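Local coordinates for protein CarG (Serratia, PDB 4O7J) that probably contributes to intrinsic carbapenem resistance, resembles lysozyme inhibitors in structure and binds a sodium ion, at residues K21-A27 and G39-H45; L1-L6 and R81-I85. All blocks are in the same frame, centred on the assembly; numbering follows the deposited sequence.

Contact 1 of 2, residues K21-A27 and G39-H45. With NA (sodium ion), chain C.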
loop_
_atom_site.group_PDB
_atom_site.type_symbol
_atom_site.label_atom_id
_atom_site.label_comp_id
_atom_site.label_asym_id
_atom_site.label_seq_id
_atom_site.Cartn_x
_atom_site.Cartn_y
_atom_site.Cartn_z
ATOM N N LYS A 21 -2.480 -1.997 -18.957
ATOM C CA LYS A 21 -1.432 -2.417 -18.019
ATOM C C LYS A 21 -1.753 -1.872 -16.612
ATOM O O LYS A 21 -2.049 -0.717 -16.429
ATOM C CB LYS A 21 -0.031 -1.971 -18.453
ATOM C CG LYS A 21 0.424 -2.563 -19.773
ATOM C CD LYS A 21 0.914 -4.002 -19.688
ATOM C CE LYS A 21 1.578 -4.352 -21.020
ATOM N NZ LYS A 21 1.115 -5.660 -21.514
ATOM N N ASP A 22 -1.684 -2.761 -15.648
ATOM C CA ASP A 22 -1.775 -2.457 -14.233
ATOM C C ASP A 22 -0.430 -2.449 -13.563
ATOM O O ASP A 22 0.596 -2.733 -14.222
ATOM C CB ASP A 22 -2.649 -3.545 -13.649
ATOM C CG ASP A 22 -3.871 -3.786 -14.500
ATOM O OD1 ASP A 22 -4.601 -2.813 -14.786
ATOM O OD2 ASP A 22 -4.110 -4.935 -14.929
ATOM N N TYR A 23 -0.388 -2.139 -12.264
ATOM C CA TYR A 23 0.902 -2.117 -11.561
ATOM C C TYR A 23 0.909 -3.206 -10.543
ATOM O O TYR A 23 -0.090 -3.371 -9.754
ATOM C CB TYR A 23 1.124 -0.864 -10.747
ATOM C CG TYR A 23 1.143 0.465 -11.448
ATOM C CD1 TYR A 23 1.530 0.640 -12.753
ATOM C CD2 TYR A 23 0.795 1.613 -10.686
ATOM C CE1 TYR A 23 1.576 1.966 -13.339
ATOM C CE2 TYR A 23 0.825 2.866 -11.241
ATOM C CZ TYR A 23 1.221 3.044 -12.556
ATOM O OH TYR A 23 1.217 4.361 -12.944
ATOM N N VAL A 24 1.994 -3.971 -10.536
ATOM C CA VAL A 24 2.323 -4.853 -9.373
ATOM C C VAL A 24 3.611 -4.299 -8.851
ATOM O O VAL A 24 4.658 -4.326 -9.554
ATOM C CB VAL A 24 2.510 -6.302 -9.793
ATOM C CG1 VAL A 24 2.794 -7.184 -8.593
ATOM C CG2 VAL A 24 1.305 -6.740 -10.565
ATOM N N VAL A 25 3.591 -3.792 -7.630
ATOM C CA VAL A 25 4.742 -3.182 -7.071
ATOM C C VAL A 25 5.346 -4.120 -6.053
ATOM O O VAL A 25 4.702 -4.508 -5.044
ATOM C CB VAL A 25 4.434 -1.804 -6.426
ATOM C CG1 VAL A 25 5.726 -1.180 -5.989
ATOM C CG2 VAL A 25 3.733 -0.904 -7.435
ATOM N N LEU A 26 6.595 -4.500 -6.307
ATOM C CA LEU A 26 7.366 -5.297 -5.366
ATOM C C LEU A 26 8.276 -4.384 -4.574
ATOM O O LEU A 26 9.141 -3.678 -5.153
ATOM C CB LEU A 26 8.196 -6.294 -6.168
ATOM C CG LEU A 26 9.161 -7.167 -5.362
ATOM C CD1 LEU A 26 8.347 -8.021 -4.409
ATOM C CD2 LEU A 26 10.112 -7.953 -6.304
ATOM N N ALA A 27 8.169 -4.427 -3.269
ATOM C CA ALA A 27 8.904 -3.539 -2.400
ATOM C C ALA A 27 9.170 -4.242 -1.103
ATOM O O ALA A 27 8.734 -5.371 -0.905
ATOM C CB ALA A 27 8.097 -2.265 -2.165
ATOM N N GLY A 39 6.895 -7.156 0.151
ATOM C CA GLY A 39 5.495 -6.904 -0.027
ATOM C C GLY A 39 5.075 -6.627 -1.458
ATOM O O GLY A 39 5.843 -6.001 -2.229
ATOM N N LEU A 40 3.899 -7.135 -1.830
ATOM C CA LEU A 40 3.319 -6.847 -3.147
ATOM C C LEU A 40 2.099 -5.896 -2.975
ATOM O O LEU A 40 1.198 -6.174 -2.159
ATOM C CB LEU A 40 2.776 -8.127 -3.741
ATOM C CG LEU A 40 3.832 -9.184 -3.959
ATOM C CD1 LEU A 40 3.176 -10.476 -4.450
ATOM C CD2 LEU A 40 4.845 -8.735 -4.993
ATOM N N THR A 41 2.050 -4.873 -3.790
ATOM C CA THR A 41 0.928 -3.919 -3.821
ATOM C C THR A 41 0.397 -3.884 -5.283
ATOM O O THR A 41 1.193 -3.823 -6.222
ATOM C CB THR A 41 1.387 -2.523 -3.315
ATOM O OG1 THR A 41 2.107 -2.643 -2.075
ATOM C CG2 THR A 41 0.126 -1.619 -3.049
ATOM N N PHE A 42 -0.928 -4.014 -5.456
ATOM C CA PHE A 42 -1.617 -4.125 -6.748
ATOM C C PHE A 42 -2.448 -2.901 -7.047
ATOM O O PHE A 42 -3.238 -2.470 -6.256
ATOM C CB PHE A 42 -2.495 -5.351 -6.806
ATOM C CG PHE A 42 -1.743 -6.674 -6.660
ATOM C CD1 PHE A 42 -1.530 -7.193 -5.403
ATOM C CD2 PHE A 42 -1.298 -7.348 -7.761
ATOM C CE1 PHE A 42 -0.817 -8.342 -5.214
ATOM C CE2 PHE A 42 -0.605 -8.539 -7.613
ATOM C CZ PHE A 42 -0.331 -9.006 -6.331
ATOM N N PHE A 43 -2.258 -2.354 -8.247
ATOM C CA PHE A 43 -3.011 -1.223 -8.700
ATOM C C PHE A 43 -3.567 -1.514 -10.074
ATOM O O PHE A 43 -2.772 -1.596 -11.038
ATOM C CB PHE A 43 -2.149 0.050 -8.781
ATOM C CG PHE A 43 -1.489 0.432 -7.497
ATOM C CD1 PHE A 43 -0.275 -0.082 -7.167
ATOM C CD2 PHE A 43 -2.026 1.429 -6.679
ATOM C CE1 PHE A 43 0.347 0.289 -6.029
ATOM C CE2 PHE A 43 -1.410 1.782 -5.495
ATOM C CZ PHE A 43 -0.231 1.185 -5.146
ATOM N N ILE A 44 -4.891 -1.445 -10.194
ATOM C CA ILE A 44 -5.608 -1.771 -11.438
ATOM C C ILE A 44 -5.903 -0.476 -12.223
ATOM O O ILE A 44 -6.383 0.529 -11.653
ATOM C CB ILE A 44 -6.904 -2.453 -11.180
ATOM C CG1 ILE A 44 -6.668 -3.805 -10.484
ATOM C CG2 ILE A 44 -7.656 -2.651 -12.503
ATOM C CD1 ILE A 44 -5.739 -4.753 -11.235
ATOM N N HIS A 45 -5.518 -0.483 -13.452
ATOM C CA HIS A 45 -5.636 0.722 -14.277
ATOM C C HIS A 45 -7.129 0.836 -14.705
ATOM O O HIS A 45 -7.687 -0.103 -15.264
ATOM C CB HIS A 45 -4.713 0.534 -15.456
ATOM C CG HIS A 45 -4.550 1.734 -16.339
ATOM N ND1 HIS A 45 -3.548 1.812 -17.288
ATOM C CD2 HIS A 45 -5.232 2.900 -16.425
ATOM C CE1 HIS A 45 -3.611 2.979 -17.907
ATOM N NE2 HIS A 45 -4.635 3.650 -17.416
HETATM NA NA NA C . -5.689 -4.235 -16.596
HETATM O O HOH W 1 4.698 -3.313 -2.375
HETATM O O HOH W 2 -7.187 -2.665 -16.107
#

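Contact 2 of 2, residues L1-L6 and R81-I85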
loop_
_atom_site.group_PDB
_atom_site.type_symbol
_atom_site.label_atom_id
_atom_site.label_comp_id
_atom_site.label_asym_id
_atom_site.label_seq_id
_atom_site.Cartn_x
_atom_site.Cartn_y
_atom_site.Cartn_z
ATOM N N LEU A 1 5.747 -25.239 -12.188
ATOM C CA LEU A 1 5.344 -23.912 -12.700
ATOM C C LEU A 1 6.337 -22.886 -12.243
ATOM O O LEU A 1 6.467 -22.599 -11.054
ATOM C CB LEU A 1 3.957 -23.479 -12.183
ATOM C CG LEU A 1 2.723 -23.719 -13.017
ATOM C CD1 LEU A 1 1.530 -22.996 -12.416
ATOM C CD2 LEU A 1 2.911 -23.317 -14.468
ATOM N N THR A 2 6.991 -22.271 -13.199
ATOM C CA THR A 2 7.832 -21.133 -12.899
ATOM C C THR A 2 6.881 -19.954 -12.496
ATOM O O THR A 2 5.819 -19.799 -13.076
ATOM C CB THR A 2 8.711 -20.817 -14.124
ATOM O OG1 THR A 2 9.682 -21.875 -14.265
ATOM C CG2 THR A 2 9.419 -19.480 -13.951
ATOM N N PRO A 3 7.226 -19.200 -11.443
ATOM C CA PRO A 3 6.391 -18.047 -11.092
ATOM C C PRO A 3 6.646 -16.838 -11.991
ATOM O O PRO A 3 7.603 -16.826 -12.772
ATOM C CB PRO A 3 6.847 -17.692 -9.695
ATOM C CG PRO A 3 8.225 -18.253 -9.576
ATOM C CD PRO A 3 8.264 -19.463 -10.444
ATOM N N VAL A 4 5.819 -15.797 -11.846
ATOM C CA VAL A 4 5.983 -14.604 -12.617
ATOM C C VAL A 4 7.285 -13.920 -12.175
ATOM O O VAL A 4 7.552 -13.825 -10.991
ATOM C CB VAL A 4 4.770 -13.663 -12.451
ATOM C CG1 VAL A 4 5.105 -12.327 -13.091
ATOM C CG2 VAL A 4 3.538 -14.319 -13.071
ATOM N N THR A 5 8.126 -13.522 -13.132
ATOM C CA THR A 5 9.379 -12.819 -12.797
ATOM C C THR A 5 9.025 -11.418 -12.469
ATOM O O THR A 5 8.487 -10.722 -13.334
ATOM C CB THR A 5 10.322 -12.780 -14.027
ATOM O OG1 THR A 5 10.551 -14.107 -14.455
ATOM C CG2 THR A 5 11.660 -12.147 -13.719
ATOM N N LEU A 6 9.162 -11.017 -11.210
ATOM C CA LEU A 6 8.941 -9.580 -10.866
ATOM C C LEU A 6 10.327 -8.937 -10.683
ATOM O O LEU A 6 11.182 -9.535 -10.067
ATOM C CB LEU A 6 8.118 -9.401 -9.602
ATOM C CG LEU A 6 6.700 -9.984 -9.680
ATOM C CD1 LEU A 6 5.964 -9.974 -8.349
ATOM C CD2 LEU A 6 5.868 -9.219 -10.714
ATOM N N ARG A 81 3.030 -15.222 -3.771
ATOM C CA ARG A 81 3.699 -15.303 -5.033
ATOM C C ARG A 81 2.692 -15.277 -6.172
ATOM O O ARG A 81 1.654 -15.892 -6.087
ATOM C CB ARG A 81 4.650 -16.540 -5.065
ATOM C CG ARG A 81 5.560 -16.621 -6.278
ATOM C CD ARG A 81 6.689 -17.657 -6.139
ATOM N NE ARG A 81 7.551 -17.422 -4.999
ATOM C CZ ARG A 81 8.526 -18.254 -4.603
ATOM N NH1 ARG A 81 8.751 -19.381 -5.251
ATOM N NH2 ARG A 81 9.228 -17.953 -3.527
ATOM N N LEU A 82 3.038 -14.537 -7.234
ATOM C CA LEU A 82 2.238 -14.468 -8.423
ATOM C C LEU A 82 2.582 -15.485 -9.469
ATOM O O LEU A 82 3.783 -15.702 -9.793
ATOM C CB LEU A 82 2.334 -13.043 -8.969
ATOM C CG LEU A 82 1.234 -12.365 -9.721
ATOM C CD1 LEU A 82 -0.088 -12.281 -8.986
ATOM C CD2 LEU A 82 1.792 -11.015 -10.178
ATOM N N PHE A 83 1.548 -16.140 -9.988
ATOM C CA PHE A 83 1.649 -17.098 -11.080
ATOM C C PHE A 83 0.727 -16.674 -12.209
ATOM O O PHE A 83 -0.229 -15.946 -12.006
ATOM C CB PHE A 83 1.222 -18.470 -10.590
ATOM C CG PHE A 83 2.163 -19.058 -9.611
ATOM C CD1 PHE A 83 2.066 -18.738 -8.278
ATOM C CD2 PHE A 83 3.225 -19.927 -10.039
ATOM C CE1 PHE A 83 2.963 -19.259 -7.354
ATOM C CE2 PHE A 83 4.082 -20.459 -9.125
ATOM C CZ PHE A 83 3.974 -20.107 -7.771
ATOM N N LYS A 84 0.956 -17.210 -13.366
ATOM C CA LYS A 84 0.154 -16.911 -14.494
ATOM C C LYS A 84 -0.110 -18.193 -15.326
ATOM O O LYS A 84 0.782 -18.950 -15.544
ATOM C CB LYS A 84 0.802 -15.852 -15.340
ATOM C CG LYS A 84 -0.008 -15.505 -16.551
ATOM C CD LYS A 84 0.617 -14.417 -17.355
ATOM C CE LYS A 84 2.051 -14.717 -17.641
ATOM N NZ LYS A 84 2.825 -13.479 -17.942
ATOM N N ILE A 85 -1.354 -18.395 -15.729
ATOM C CA ILE A 85 -1.718 -19.474 -16.660
ATOM C C ILE A 85 -2.494 -18.895 -17.806
ATOM O O ILE A 85 -3.511 -18.342 -17.636
ATOM C CB ILE A 85 -2.627 -20.566 -16.057
ATOM C CG1 ILE A 85 -2.040 -21.178 -14.806
ATOM C CG2 ILE A 85 -2.994 -21.615 -17.102
ATOM C CD1 ILE A 85 -0.843 -22.017 -15.020
HETATM O O HOH W 3 3.813 -18.061 -13.693
HETATM O O HOH W 4 5.811 -14.091 -8.728
#

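Contact 1 of 2, residues K21-A27 and G39-H45
Strands 22-27 and 39-45 run antiparallel as the two arms of a beta hairpin, their axes 4.7 Å apart and their directions 165° from each other. Three hydrogen-bonded pairs, Tyr23 with Phe43, Val25 with Thr41 and Ala27 with Gly39, each close a two-bond ring; Tyr23 N to Phe43 O, at 2.7 Å, is nearly straight.

Side chains alternate between the two faces. On one, both methyls of Val24 lie beside the Phe42 ring, CG1 coming within 3.8 Å of CE2, while Leu26 CD1 meets Leu40 CD2 at 3.6 Å; branched and flat apolar groups suit this largely buried side, where Trp128 meets Phe42 edge-to-face. On the other, the backbone pairing sets Phe43 CB against Tyr23 CD2, and CG anti to the carbonyl carbon (chi1 -57°) lays the ring across Tyr23 CB and puts CE1 3.9 Å from Val25 CG2. This face meets the second subunit: Phe43 packs on its Ala27, and Tyr23 OH bonds to its Val10 N. A water bridges Val25 O and Thr41 OG1, and that hydroxyl also bonds to Thr63.

At the sodium end the pairing passes to side chains. His45 ND1 reaches Lys21 O in the plane of its ring, a bent bond of 137°. Asp22 OD1 accepts His45 N at 2.8 Å on its anti side, somewhat out of the carboxylate plane. Both carboxylate oxygens coordinate the sodium. Asp14, Asn16, Asp18 and the Leu20 carbonyl complete the protein ligands, a spacing consistent with an EF-hand-like loop. A water on the metal also donates to His45 O. Asp22 OD2 also accepts Ile15 N, and the His45 and Ile15 amides with the sodium would together stabilise the carboxylate's negative charge and hold its rotation, coupling the ion to the hairpin.

Contact 2 of 2, residues L1-L6 and R81-I85
Val4 N donates to Leu82 O at 2.9 Å in a nearly straight bond, the direct hydrogen bond by which the irregular N-terminal segment fastens to strand 78-85, an outermost strand of the four-stranded antiparallel sheet. The same carbonyl accepts a water that also donates to Val4 O, and a second water links Thr2 O to Lys84 N, so the two backbones are joined partly through solvent.

Around these polar links lie apolar contacts. Pro3, which has no amide hydrogen to offer, uses its ring instead: CB sits over one face of Phe83 and also meets Arg81 CD at 3.6 Å. The aliphatic part of Arg81 serves this contact, since CG stands anti to the backbone N (chi1 -172°) and carries the chain obliquely across the proline ring. Val4 points at the strand, and its CG2, anti to the carbonyl carbon, lies 3.9 Å from Lys84 CB. Leu6 CD2 makes a looser contact with Leu82. Leu1 O lies in the plane of the Phe83 ring, 3.7 Å from CE2 at its edge, and the Leu1 and Ile85 side chains cross at about a right angle, with their CD1 methyls in contact.

Farther out, Leu155 of helix 152-155 packs against Leu1, Phe83 and Ile85. Arg81 forms a long, weak ion pair with Asp79, and Lys84 NZ hydrogen-bonds to Tyr89 OH.

From the N terminus, residues 1-6 supply one side of contact 2, and the chain then forms strand 9-13 and the sodium-binding loop before entering the hairpin. Contact 1 closes that short hairpin, with 11 residues between its segments. Contact 2 closes only when the chain reaches residues 81-85, so its loop of 74 intervening residues encloses contact 1 entirely. One contact lies within the five-stranded sheet, whereas the other ties the N-terminal segment to the edge of the four-stranded sheet. Their centres are about 14 Å apart, and they meet directly: Leu82 on Phe42 bridges the two sheets, while Leu6 of the N-terminal loop packs on Val24, Leu26 and Leu40.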